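Hypothetical protein PG_1108 (Porphyromonas gingivalis, PDB 2H5N) is of unknown function but belongs to the TerB-like family, folds as a bundle of helices and binds a magnesium ion. Local coordinates at residues Q56-L59 with L60-A63; M11-G15 with Q16-A20; I40-M43 with T44-F47; A69-A72 with V73-I76. All blocks are in the same frame, centred on the assembly; numbering follows the deposited sequence.

Contact 1 (Q56-L59 with L60-A63); sequences QVDL and LLKA
Val-57 and Leu-61, like Leu-59 and Ala-63, meet through the flat groups of this helical turn, their backbone peptides. Leu-61 N lies close to the line of the Val-57 carbonyl, with 3.0 Å between Leu-61 N and Val-57 O. By contrast, Ala-63 N stands above the carbonyl plane of Leu-59, 39° out of it, yet Ala-63 N and Leu-59 O are only 2.9 Å apart. Lys-62 N bonds to Asp-58 O in the same i to i+4 pattern.

Two side-chain pairs run alongside each other one turn apart. On the inner flank CG1 of Val-57 touches CD1 of Leu-61 at 3.8 Å. The valine holds CG1 anti to its backbone N (chi1 161°), which sets this methyl beside the carbonyl carbon and forward toward Leu-61. This apolar flank is continued by Leu-60, and the branched chains cover Met-48, Ile-52, Phe-47 and residues of helix 15-30. On the exposed flank the Lys-62 chain bends at its last two torsions and passes along Leu-59, with NZ 3.8 Å from Leu-59 CD2; its methylenes give the leucine an apolar neighbour.

Asp-58 and Leu-61 also meet Ala-38 and Pro-37 of the second subunit. Val-57, Leu-60 and Leu-61 thus pack against the fold, while Asp-58, Lys-62 and also Leu-59 lie on the exposed side, where the two charges can probably stay hydrated.

Contact 2 (M11-G15 with Q16-A20); sequences MTFSG and QELTA
Ser-14 and Glu-17, whose CA atoms are 5.1 Å apart, stand where the extended chain of 11-14 bends into the first turn of helix 15-30. Residues 12 to 14 are extended, without forming a strand, and from Gly-15 onward the torsions are helical. The turn closes with Leu-18 N bonding to Ser-14 O at 3.0 Å, followed by Thr-19 N to Gly-15 O.

Ser-14 is the N-cap. Its OG, held between its own backbone N and carbonyl carbon (chi1 75°), accepts from Glu-17 N at 3.1 Å. In return the extended glutamate chain reaches back, and its OE1 takes the Ser-14 N-H at 2.9 Å, on the anti side of the carboxylate and 23° out of its plane. This exchange is a capping box. It satisfies N-H groups at the start of the helix, and the short serine and long glutamate each have the reach required. OE1 also forms a salt bridge with Arg-83 of helix 81-94, which would favour the ionised carboxylate.

Thr-19 OG1 gives its proton to Gly-15 O at 2.8 Å, from the face of that carbonyl opposite to Thr-19 N, and this buried hydroxyl is thereby satisfied within the helix. On the apolar side, CB of Phe-13 rests 3.8 Å from Leu-18 CD2, while the Phe-13 ring is edge-to-face with Phe-50.

Contact 3 (I40-M43 with T44-F47); sequences IAVM and TREF
Val-42 lies beneath the guanidinium of Arg-45, its CA over one face of the flat group, and the two side chains cross at a slant. Arg-45 sets CG anti to its backbone N (chi1 -174°) and then bends at chi3, so the guanidinium folds back along the helix instead of extending outward; Arg-45 NH2 comes within 3.8 Å of Val-42 CG2. The other methyl, Val-42 CG1, lies nearest Glu-46 CG, at 3.8 Å, and here the two chains run alongside, pointing the same way. Glu-46 turns its carboxylate toward the arginine, giving a salt bridge of 3.5 Å between Arg-45 NE and Glu-46 OE2. Beta-branched valine suits a place where two long chains fold over it, since its two methyls meet both chains.

Thr-44 points its OG1 between its own backbone N and carbonyl carbon (chi1 51°), placing it near two carbonyl oxygens of the preceding turn: OG1 is 3.2 Å from Ala-41 O and 3.3 Å from Ile-40 O. Its single proton can serve either, which keeps a hydroxyl tolerable on a face that packs.

The ridge of Val-42, Arg-45 and Glu-46 is the outer side of helix 37-47. On the other side Met-43 and Phe-47 enter between helix 15-30 and helix 81-94, with Met-43 O accepting from Tyr-90. Thr-44 faces Leu-61 of helix 54-64, and Pro-37 of the second subunit covers Ile-40, Met-43 and Thr-44.

Contact 4 (A69-A72 with V73-I76); sequences ASQA and VALI
Gln-71 reaches across one turn to Leu-75, laying its amide nitrogen over the leucine. The glutamine leaves its backbone with CG anti to N (chi1 172°), then bends at chi2 (61°), so the amide curls toward the next turn; Gln-71 NE2 lies 3.7 Å from both Leu-75 CG and Leu-75 CD1. Leu-75, with CG anti to its carbonyl carbon, comes back along the helix, bringing CG within 3.3 Å of Gln-71 O. A long polar chain suits this exposed position, as its aliphatic part can pass the leucine while the amide remains at the surface.

Val-73 and Ile-76 each turn one gamma carbon back beside their backbone N, near a carbonyl of the turn before. Val-73 CG2 is 3.4 Å from Ala-69 O, and Ile-76 CG1 (chi1 -62°) is 3.2 Å from Ala-72 O. Each carbonyl also takes the N-H of the same residue four places on.

Ala-69 packs on Thr-114 of the third subunit, and Val-73 on Val-73 of that subunit. Ala-72 lets helix 15-30 come close, meeting Ala-20 and Met-24. The Ala-72 to Ala-20 approach is of the kind found where helices pack closely, here within the helical TerB-like fold.

The contacts follow the chain in the order 2, 3, 1, 4, and contact 2, at the start of helix 15-30, touches all the others. Thr-19 CG2 meets Ala-63 C of contact 1 at 3.6 Å, Leu-18 O meets Phe-47 CZ of contact 3 at 3.3 Å, and Ala-20 CA meets Ala-72 CB of contact 4 at 3.6 Å. Contacts 1 and 3 also touch each other and share the second subunit, whereas contact 4 stays about 9 Å from either, nearest atoms, and faces the third. Contact 3 is near the magnesium ion: the Ile-40 side chain is about 7 Å from it and packs on the metal-site residue Val-29.

Contact 1 (Q56-L59 with L60-A63)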
# COMPACT_ATOMS: atom_id res chain seq x y z
N GLN A 56 24.14 -0.17 4.25
CA GLN A 56 23.78 -0.59 2.89
C GLN A 56 22.31 -0.92 2.80
O GLN A 56 21.76 -1.00 1.71
CB GLN A 56 24.57 -1.84 2.47
CG GLN A 56 26.09 -1.64 2.35
CD GLN A 56 26.85 -2.94 2.02
OE1 GLN A 56 26.78 -3.93 2.77
NE2 GLN A 56 27.59 -2.94 0.90
N VAL A 57 21.68 -1.13 3.96
CA VAL A 57 20.29 -1.59 4.01
C VAL A 57 19.38 -0.56 3.36
O VAL A 57 18.54 -0.90 2.52
CB VAL A 57 19.86 -1.98 5.47
CG1 VAL A 57 18.33 -2.00 5.63
CG2 VAL A 57 20.46 -3.34 5.86
N ASP A 58 19.57 0.72 3.69
CA ASP A 58 18.63 1.74 3.23
C ASP A 58 18.59 1.83 1.68
O ASP A 58 17.51 1.91 1.10
CB ASP A 58 18.85 3.10 3.93
CG ASP A 58 18.12 3.19 5.30
OD1 ASP A 58 17.00 2.63 5.48
OD2 ASP A 58 18.66 3.86 6.21
N LEU A 59 19.74 1.72 1.03
CA LEU A 59 19.79 1.82 -0.44
C LEU A 59 19.31 0.58 -1.18
O LEU A 59 18.88 0.65 -2.35
CB LEU A 59 21.20 2.18 -0.91
CG LEU A 59 21.73 3.59 -0.68
CD1 LEU A 59 23.16 3.65 -1.20
CD2 LEU A 59 20.87 4.71 -1.32
N LEU A 60 19.42 -0.57 -0.53
CA LEU A 60 18.88 -1.82 -1.09
C LEU A 60 17.38 -1.77 -1.04
O LEU A 60 16.71 -2.24 -1.94
CB LEU A 60 19.38 -3.04 -0.33
CG LEU A 60 20.77 -3.54 -0.71
CD1 LEU A 60 21.21 -4.55 0.32
CD2 LEU A 60 20.73 -4.13 -2.10
N LEU A 61 16.88 -1.18 0.03
CA LEU A 61 15.43 -1.03 0.24
C LEU A 61 14.84 -0.06 -0.78
O LEU A 61 13.72 -0.25 -1.26
CB LEU A 61 15.16 -0.50 1.65
CG LEU A 61 14.84 -1.58 2.67
CD1 LEU A 61 14.98 -1.07 4.10
CD2 LEU A 61 13.41 -2.00 2.42
N LYS A 62 15.64 0.95 -1.10
CA LYS A 62 15.32 1.95 -2.10
C LYS A 62 15.42 1.34 -3.50
O LYS A 62 14.65 1.71 -4.39
CB LYS A 62 16.33 3.09 -1.97
CG LYS A 62 15.76 4.49 -1.87
CD LYS A 62 16.89 5.51 -1.60
CE LYS A 62 17.58 5.97 -2.90
NZ LYS A 62 18.02 4.82 -3.77
N ALA A 63 16.38 0.43 -3.71
CA ALA A 63 16.49 -0.29 -4.99
C ALA A 63 15.27 -1.18 -5.25
O ALA A 63 14.89 -1.37 -6.41
CB ALA A 63 17.75 -1.14 -5.04

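Contact 2 (M11-G15 with Q16-A20)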
# COMPACT_ATOMS: atom_id res chain seq x y z
N MET A 11 27.60 -18.28 2.13
CA MET A 11 26.33 -18.11 1.41
C MET A 11 26.37 -16.71 0.83
O MET A 11 26.55 -15.74 1.56
CB MET A 11 25.14 -18.31 2.37
CG MET A 11 23.77 -18.19 1.72
SD MET A 11 22.41 -18.52 2.86
CE MET A 11 22.66 -20.27 2.79
N THR A 12 26.31 -16.60 -0.49
CA THR A 12 26.45 -15.27 -1.12
C THR A 12 25.19 -14.84 -1.85
O THR A 12 24.46 -15.68 -2.39
CB THR A 12 27.66 -15.19 -2.10
OG1 THR A 12 27.54 -16.22 -3.10
CG2 THR A 12 28.96 -15.34 -1.36
N PHE A 13 24.95 -13.53 -1.89
CA PHE A 13 23.82 -12.97 -2.65
C PHE A 13 24.23 -11.75 -3.43
O PHE A 13 24.86 -10.84 -2.89
CB PHE A 13 22.67 -12.58 -1.70
CG PHE A 13 22.14 -13.72 -0.89
CD1 PHE A 13 21.03 -14.46 -1.33
CD2 PHE A 13 22.73 -14.07 0.31
CE1 PHE A 13 20.53 -15.51 -0.58
CE2 PHE A 13 22.25 -15.14 1.06
CZ PHE A 13 21.13 -15.86 0.62
N SER A 14 23.89 -11.72 -4.72
CA SER A 14 24.08 -10.52 -5.56
C SER A 14 23.21 -9.38 -5.04
O SER A 14 22.27 -9.63 -4.29
CB SER A 14 23.78 -10.82 -7.01
OG SER A 14 22.38 -10.91 -7.22
N GLY A 15 23.58 -8.13 -5.37
CA GLY A 15 22.73 -6.98 -5.14
C GLY A 15 21.30 -7.12 -5.64
O GLY A 15 20.37 -6.70 -4.95
N GLN A 16 21.09 -7.68 -6.83
CA GLN A 16 19.70 -7.81 -7.30
C GLN A 16 18.94 -8.95 -6.60
O GLN A 16 17.73 -8.87 -6.45
CB GLN A 16 19.55 -7.77 -8.85
CG GLN A 16 20.05 -8.97 -9.64
CD GLN A 16 20.16 -8.73 -11.16
OE1 GLN A 16 19.22 -8.24 -11.82
NE2 GLN A 16 21.31 -9.07 -11.72
N GLU A 17 19.65 -9.98 -6.14
CA GLU A 17 19.02 -11.02 -5.30
C GLU A 17 18.60 -10.46 -3.95
O GLU A 17 17.49 -10.74 -3.51
CB GLU A 17 19.94 -12.22 -5.09
CG GLU A 17 19.96 -13.19 -6.29
CD GLU A 17 21.14 -14.18 -6.25
OE1 GLU A 17 22.16 -13.91 -5.54
OE2 GLU A 17 21.07 -15.23 -6.94
N LEU A 18 19.45 -9.65 -3.31
CA LEU A 18 19.11 -8.99 -2.07
C LEU A 18 17.90 -8.06 -2.22
O LEU A 18 17.04 -8.03 -1.35
CB LEU A 18 20.32 -8.19 -1.56
CG LEU A 18 21.50 -9.01 -0.99
CD1 LEU A 18 22.68 -8.07 -0.65
CD2 LEU A 18 21.11 -9.78 0.26
N THR A 19 17.87 -7.28 -3.30
CA THR A 19 16.74 -6.42 -3.62
C THR A 19 15.47 -7.28 -3.77
O THR A 19 14.39 -6.90 -3.31
CB THR A 19 17.05 -5.64 -4.94
OG1 THR A 19 18.28 -4.89 -4.76
CG2 THR A 19 15.95 -4.68 -5.26
N ALA A 20 15.61 -8.43 -4.43
CA ALA A 20 14.49 -9.37 -4.62
C ALA A 20 13.93 -9.92 -3.31
O ALA A 20 12.70 -10.02 -3.15
CB ALA A 20 14.92 -10.52 -5.55

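Contact 3 (I40-M43 with T44-F47)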
# COMPACT_ATOMS: atom_id res chain seq x y z
N ILE A 40 7.84 -5.11 10.47
CA ILE A 40 8.79 -4.30 9.68
C ILE A 40 10.21 -4.25 10.31
O ILE A 40 11.21 -4.33 9.60
CB ILE A 40 8.25 -2.87 9.40
CG1 ILE A 40 6.82 -2.91 8.83
CG2 ILE A 40 9.24 -2.07 8.51
CD1 ILE A 40 6.66 -3.80 7.60
N ALA A 41 10.27 -4.11 11.62
CA ALA A 41 11.55 -4.14 12.34
C ALA A 41 12.27 -5.50 12.26
O ALA A 41 13.50 -5.54 12.10
CB ALA A 41 11.32 -3.73 13.80
N VAL A 42 11.53 -6.60 12.42
CA VAL A 42 12.09 -7.96 12.25
C VAL A 42 12.58 -8.11 10.82
O VAL A 42 13.70 -8.62 10.59
CB VAL A 42 11.05 -9.07 12.55
CG1 VAL A 42 11.65 -10.48 12.33
CG2 VAL A 42 10.56 -8.96 13.99
N MET A 43 11.77 -7.61 9.88
CA MET A 43 12.15 -7.61 8.45
C MET A 43 13.53 -6.95 8.25
O MET A 43 14.44 -7.54 7.64
CB MET A 43 11.06 -6.93 7.59
CG MET A 43 11.22 -7.01 6.02
SD MET A 43 10.03 -5.98 5.13
CE MET A 43 10.86 -4.43 5.29
N THR A 44 13.71 -5.73 8.74
CA THR A 44 14.99 -5.09 8.50
C THR A 44 16.12 -5.69 9.35
O THR A 44 17.22 -5.82 8.87
CB THR A 44 14.91 -3.58 8.66
OG1 THR A 44 14.30 -3.29 9.92
CG2 THR A 44 14.04 -2.96 7.52
N ARG A 45 15.85 -6.04 10.60
CA ARG A 45 16.89 -6.60 11.49
C ARG A 45 17.41 -7.93 10.91
O ARG A 45 18.61 -8.10 10.74
CB ARG A 45 16.36 -6.79 12.91
CG ARG A 45 17.39 -7.23 13.93
CD ARG A 45 16.73 -7.37 15.30
NE ARG A 45 15.87 -8.55 15.37
CZ ARG A 45 14.55 -8.55 15.60
NH1 ARG A 45 13.87 -7.41 15.79
NH2 ARG A 45 13.89 -9.71 15.65
N GLU A 46 16.50 -8.83 10.55
CA GLU A 46 16.89 -10.14 10.05
C GLU A 46 17.49 -10.13 8.64
O GLU A 46 18.22 -11.06 8.29
CB GLU A 46 15.73 -11.13 10.17
CG GLU A 46 15.28 -11.36 11.63
CD GLU A 46 16.38 -11.98 12.50
OE1 GLU A 46 16.97 -12.98 12.06
OE2 GLU A 46 16.66 -11.47 13.60
N PHE A 47 17.17 -9.10 7.84
CA PHE A 47 17.79 -8.89 6.51
C PHE A 47 19.33 -8.80 6.60
O PHE A 47 20.04 -9.24 5.70
CB PHE A 47 17.21 -7.64 5.84
CG PHE A 47 17.58 -7.48 4.40
CD1 PHE A 47 17.47 -8.54 3.49
CD2 PHE A 47 17.98 -6.23 3.91
CE1 PHE A 47 17.79 -8.38 2.14
CE2 PHE A 47 18.29 -6.06 2.52
CZ PHE A 47 18.19 -7.14 1.65

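Contact 4 (A69-A72 with V73-I76)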
# COMPACT_ATOMS: atom_id res chain seq x y z
N ALA A 69 7.78 -6.71 -8.71
CA ALA A 69 7.63 -7.91 -7.88
C ALA A 69 7.85 -9.17 -8.72
O ALA A 69 8.46 -10.13 -8.26
CB ALA A 69 6.27 -7.93 -7.12
N SER A 70 7.41 -9.17 -9.97
CA SER A 70 7.53 -10.38 -10.81
C SER A 70 8.99 -10.73 -11.13
O SER A 70 9.36 -11.89 -11.26
CB SER A 70 6.68 -10.23 -12.08
OG SER A 70 6.98 -9.04 -12.77
N GLN A 71 9.83 -9.71 -11.22
CA GLN A 71 11.25 -9.92 -11.45
C GLN A 71 11.97 -10.46 -10.23
O GLN A 71 12.90 -11.28 -10.36
CB GLN A 71 11.89 -8.59 -11.89
CG GLN A 71 13.40 -8.60 -12.00
CD GLN A 71 13.98 -9.58 -13.02
OE1 GLN A 71 13.25 -10.20 -13.84
NE2 GLN A 71 15.30 -9.72 -12.98
N ALA A 72 11.56 -10.01 -9.04
CA ALA A 72 12.10 -10.56 -7.78
C ALA A 72 11.78 -12.05 -7.68
O ALA A 72 12.60 -12.85 -7.25
CB ALA A 72 11.53 -9.79 -6.56
N VAL A 73 10.57 -12.43 -8.05
CA VAL A 73 10.16 -13.85 -8.08
C VAL A 73 11.10 -14.69 -8.98
O VAL A 73 11.66 -15.70 -8.53
CB VAL A 73 8.70 -14.02 -8.56
CG1 VAL A 73 8.35 -15.53 -8.80
CG2 VAL A 73 7.66 -13.34 -7.57
N ALA A 74 11.27 -14.27 -10.24
CA ALA A 74 12.24 -14.90 -11.19
C ALA A 74 13.65 -15.05 -10.58
O ALA A 74 14.31 -16.10 -10.72
CB ALA A 74 12.32 -14.06 -12.45
N LEU A 75 14.11 -13.99 -9.90
CA LEU A 75 15.45 -13.98 -9.28
C LEU A 75 15.59 -14.96 -8.11
O LEU A 75 16.63 -15.59 -7.96
CB LEU A 75 15.81 -12.57 -8.79
CG LEU A 75 16.17 -11.60 -9.90
CD1 LEU A 75 16.14 -10.16 -9.36
CD2 LEU A 75 17.56 -11.99 -10.46
N ILE A 76 14.54 -15.10 -7.31
CA ILE A 76 14.53 -16.05 -6.17
C ILE A 76 14.33 -17.48 -6.69
O ILE A 76 15.00 -18.45 -6.26
CB ILE A 76 13.37 -15.73 -5.18
CG1 ILE A 76 13.49 -14.35 -4.53
CG2 ILE A 76 13.27 -16.79 -4.10
CD1 ILE A 76 14.85 -14.04 -3.93